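Local coordinates for importin subunit beta-1 (PDB 5OWU), which carries proteins into the nucleus by associating with importin alpha, which binds the classical nuclear localization signal of the cargo, at residues V827-R835 and A848-K856. Residues are numbered along the deposited sequence; the frame is centred on the assembly and turned at random.
Sequences VIDYIKRTR and ARWAREQQK
Ile-831 is the knob in this helix-helix packing within the last HEAT repeat, near the C-terminal end of the chain. It sits in a hole made by Ala-848, Ala-851, Arg-852 and Gln-855. Its CG2 stands anti to the backbone N, which brings it to Arg-852 CB and to within 3.5 Å of Ala-848 O. On the other branch, Ile-831 CD1 lies 3.9 Å from Gln-855 CB. At the end nearer the turn the small Ala-848 lets the helices come close: Ala-848 CB lies 3.6 Å from Arg-835 CA and also meets Thr-834 CG2. The two helices form the antiparallel hairpin of HEAT 19, with segment axes 9.1 Å apart at 151°. Tyr-830 and Ala-851 both pack on helix 796-812 of the preceding repeat. Away from that helix, long basic side chains border the contact. Arg-835 bends at chi2 (62°), and Arg-849 CB lies against one face of its guanidinium, toward the rim, 3.8 Å from Arg-835 NH1. Ile-828 CG2 meets Arg-852 NH1 obliquely at 3.4 Å. Lys-832 CD lies over one face of the Arg-852 guanidinium and Lys-856 CG over the opposite face, both toward the rim. Lys-832 NZ stays 4.3 Å from Arg-852 NH2, a like-charge approach. Gln-855 NE2 packs on Ile-828 CG1 at 3.5 Å and is hydrogen-bonded to Tyr-822 O.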
loop_
_atom_site.group_PDB
_atom_site.type_symbol
_atom_site.label_atom_id
_atom_site.label_comp_id
_atom_site.label_asym_id
_atom_site.label_seq_id
_atom_site.Cartn_x
_atom_site.Cartn_y
_atom_site.Cartn_z
ATOM N N VAL A 827 10.302 17.441 23.882
ATOM C CA VAL A 827 9.019 18.142 23.944
ATOM C C VAL A 827 9.148 19.537 23.340
ATOM O O VAL A 827 8.379 19.922 22.452
ATOM C CB VAL A 827 8.505 18.198 25.395
ATOM C CG1 VAL A 827 7.199 18.995 25.492
ATOM C CG2 VAL A 827 8.300 16.797 25.933
ATOM N N ILE A 828 10.120 20.315 23.819
ATOM C CA ILE A 828 10.329 21.668 23.302
ATOM C C ILE A 828 10.537 21.633 21.791
ATOM O O ILE A 828 9.883 22.362 21.032
ATOM C CB ILE A 828 11.520 22.327 24.024
ATOM C CG1 ILE A 828 11.194 22.534 25.511
ATOM C CG2 ILE A 828 11.901 23.652 23.359
ATOM C CD1 ILE A 828 12.416 22.541 26.427
ATOM N N ASP A 829 11.455 20.778 21.335
ATOM C CA ASP A 829 11.747 20.680 19.909
ATOM C C ASP A 829 10.506 20.298 19.112
ATOM O O ASP A 829 10.279 20.827 18.020
ATOM C CB ASP A 829 12.865 19.664 19.676
ATOM C CG ASP A 829 14.187 20.101 20.283
ATOM O OD1 ASP A 829 14.323 21.296 20.624
ATOM O OD2 ASP A 829 15.094 19.250 20.411
ATOM N N TYR A 830 9.694 19.375 19.635
ATOM C CA TYR A 830 8.487 18.966 18.921
ATOM C C TYR A 830 7.492 20.115 18.820
ATOM O O TYR A 830 6.925 20.367 17.748
ATOM C CB TYR A 830 7.849 17.765 19.618
ATOM C CG TYR A 830 6.597 17.270 18.932
ATOM C CD1 TYR A 830 6.619 16.904 17.594
ATOM C CD2 TYR A 830 5.397 17.157 19.623
ATOM C CE1 TYR A 830 5.487 16.450 16.962
ATOM C CE2 TYR A 830 4.256 16.704 18.998
ATOM C CZ TYR A 830 4.309 16.349 17.667
ATOM O OH TYR A 830 3.183 15.894 17.033
ATOM N N ILE A 831 7.270 20.825 19.926
ATOM C CA ILE A 831 6.411 22.003 19.897
ATOM C C ILE A 831 6.894 22.979 18.835
ATOM O O ILE A 831 6.095 23.545 18.082
ATOM C CB ILE A 831 6.360 22.661 21.290
ATOM C CG1 ILE A 831 5.671 21.720 22.287
ATOM C CG2 ILE A 831 5.634 24.006 21.226
ATOM C CD1 ILE A 831 5.701 22.198 23.731
ATOM N N LYS A 832 8.209 23.181 18.748
ATOM C CA LYS A 832 8.737 24.178 17.820
ATOM C C LYS A 832 8.611 23.720 16.369
ATOM O O LYS A 832 8.258 24.517 15.494
ATOM C CB LYS A 832 10.187 24.492 18.182
ATOM C CG LYS A 832 10.291 25.438 19.377
ATOM C CD LYS A 832 11.377 25.051 20.374
ATOM C CE LYS A 832 12.697 25.747 20.077
ATOM N NZ LYS A 832 13.647 25.625 21.218
ATOM N N ARG A 833 8.884 22.440 16.093
ATOM C CA ARG A 833 8.693 21.923 14.742
ATOM C C ARG A 833 7.235 22.030 14.318
ATOM O O ARG A 833 6.939 22.360 13.163
ATOM C CB ARG A 833 9.155 20.468 14.651
ATOM C CG ARG A 833 10.625 20.243 14.958
ATOM C CD ARG A 833 11.148 18.964 14.312
ATOM N NE ARG A 833 10.208 17.848 14.419
ATOM C CZ ARG A 833 10.182 16.962 15.413
ATOM N NH1 ARG A 833 11.043 17.044 16.421
ATOM N NH2 ARG A 833 9.282 15.986 15.402
ATOM N N THR A 834 6.310 21.742 15.235
ATOM C CA THR A 834 4.893 21.824 14.900
ATOM C C THR A 834 4.448 23.270 14.724
ATOM O O THR A 834 3.584 23.557 13.890
ATOM C CB THR A 834 4.058 21.138 15.983
ATOM O OG1 THR A 834 4.484 19.777 16.130
ATOM C CG2 THR A 834 2.582 21.158 15.619
ATOM N N ARG A 835 5.031 24.186 15.493
ATOM C CA ARG A 835 4.670 25.595 15.416
ATOM C C ARG A 835 5.251 26.266 14.177
ATOM O O ARG A 835 4.675 27.240 13.680
ATOM C CB ARG A 835 5.148 26.308 16.686
ATOM C CG ARG A 835 5.024 27.822 16.683
ATOM C CD ARG A 835 3.584 28.280 16.544
ATOM N NE ARG A 835 3.486 29.735 16.587
ATOM C CZ ARG A 835 2.396 30.428 16.272
ATOM N NH1 ARG A 835 1.293 29.803 15.881
ATOM N NH2 ARG A 835 2.410 31.752 16.343
ATOM N N ALA A 848 0.002 24.558 18.584
ATOM C CA ALA A 848 1.390 24.506 19.038
ATOM C C ALA A 848 1.742 25.731 19.870
ATOM O O ALA A 848 2.516 25.637 20.829
ATOM C CB ALA A 848 2.336 24.384 17.843
ATOM N N ARG A 849 1.191 26.893 19.516
ATOM C CA ARG A 849 1.398 28.087 20.329
ATOM C C ARG A 849 0.816 27.895 21.723
ATOM O O ARG A 849 1.488 28.157 22.729
ATOM C CB ARG A 849 0.777 29.304 19.638
ATOM C CG ARG A 849 0.714 30.583 20.475
ATOM C CD ARG A 849 2.092 31.153 20.779
ATOM N NE ARG A 849 2.027 32.590 21.048
ATOM C CZ ARG A 849 3.086 33.371 21.244
ATOM N NH1 ARG A 849 4.312 32.866 21.207
ATOM N NH2 ARG A 849 2.918 34.668 21.476
ATOM N N TRP A 850 -0.438 27.436 21.803
ATOM C CA TRP A 850 -1.040 27.127 23.098
ATOM C C TRP A 850 -0.147 26.184 23.903
ATOM O O TRP A 850 0.134 26.421 25.089
ATOM C CB TRP A 850 -2.435 26.535 22.872
ATOM C CG TRP A 850 -3.014 25.731 24.010
ATOM C CD1 TRP A 850 -3.215 24.378 24.033
ATOM C CD2 TRP A 850 -3.487 26.226 25.270
ATOM N NE1 TRP A 850 -3.773 24.000 25.233
ATOM C CE2 TRP A 850 -3.951 25.115 26.009
ATOM C CE3 TRP A 850 -3.561 27.498 25.848
ATOM C CZ2 TRP A 850 -4.477 25.239 27.296
ATOM C CZ3 TRP A 850 -4.084 27.618 27.126
ATOM C CH2 TRP A 850 -4.534 26.495 27.835
ATOM N N ALA A 851 0.345 25.126 23.255
ATOM C CA ALA A 851 1.209 24.163 23.933
ATOM C C ALA A 851 2.495 24.813 24.425
ATOM O O ALA A 851 3.005 24.462 25.495
ATOM C CB ALA A 851 1.535 23.005 22.994
ATOM N N ARG A 852 3.050 25.745 23.646
ATOM C CA ARG A 852 4.280 26.423 24.046
ATOM C C ARG A 852 4.042 27.303 25.265
ATOM O O ARG A 852 4.823 27.283 26.226
ATOM C CB ARG A 852 4.818 27.250 22.874
ATOM C CG ARG A 852 6.140 27.951 23.143
ATOM C CD ARG A 852 7.201 26.967 23.590
ATOM N NE ARG A 852 8.542 27.537 23.535
ATOM C CZ ARG A 852 9.628 26.930 24.001
ATOM N NH1 ARG A 852 9.532 25.733 24.566
ATOM N NH2 ARG A 852 10.811 27.519 23.906
ATOM N N GLU A 853 2.958 28.082 25.245
ATOM C CA GLU A 853 2.585 28.867 26.417
ATOM C C GLU A 853 2.501 27.983 27.655
ATOM O O GLU A 853 3.131 28.266 28.684
ATOM C CB GLU A 853 1.249 29.568 26.172
ATOM C CG GLU A 853 1.249 30.524 24.989
ATOM C CD GLU A 853 -0.148 30.970 24.606
ATOM O OE1 GLU A 853 -1.066 30.846 25.444
ATOM O OE2 GLU A 853 -0.329 31.439 23.461
ATOM N N GLN A 854 1.741 26.888 27.567
ATOM C CA GLN A 854 1.537 26.058 28.752
ATOM C C GLN A 854 2.830 25.381 29.193
ATOM O O GLN A 854 3.090 25.257 30.394
ATOM C CB GLN A 854 0.443 25.028 28.486
ATOM C CG GLN A 854 -0.934 25.640 28.346
ATOM C CD GLN A 854 -1.332 26.436 29.577
ATOM O OE1 GLN A 854 -1.143 25.986 30.708
ATOM N NE2 GLN A 854 -1.858 27.634 29.361
ATOM N N GLN A 855 3.653 24.940 28.243
ATOM C CA GLN A 855 4.921 24.305 28.585
ATOM C C GLN A 855 5.838 25.272 29.330
ATOM O O GLN A 855 6.403 24.933 30.379
ATOM C CB GLN A 855 5.593 23.789 27.310
ATOM C CG GLN A 855 6.989 23.212 27.517
ATOM C CD GLN A 855 8.096 24.185 27.143
ATOM O OE1 GLN A 855 7.967 24.962 26.196
ATOM N NE2 GLN A 855 9.192 24.144 27.887
ATOM N N LYS A 856 5.999 26.487 28.796
ATOM C CA LYS A 856 6.822 27.486 29.473
ATOM C C LYS A 856 6.283 27.789 30.865
ATOM O O LYS A 856 7.055 27.917 31.827
ATOM C CB LYS A 856 6.893 28.766 28.642
ATOM C CG LYS A 856 7.680 28.623 27.358
ATOM C CD LYS A 856 7.687 29.923 26.571
ATOM C CE LYS A 856 9.016 30.136 25.863
ATOM N NZ LYS A 856 10.128 30.363 26.830
#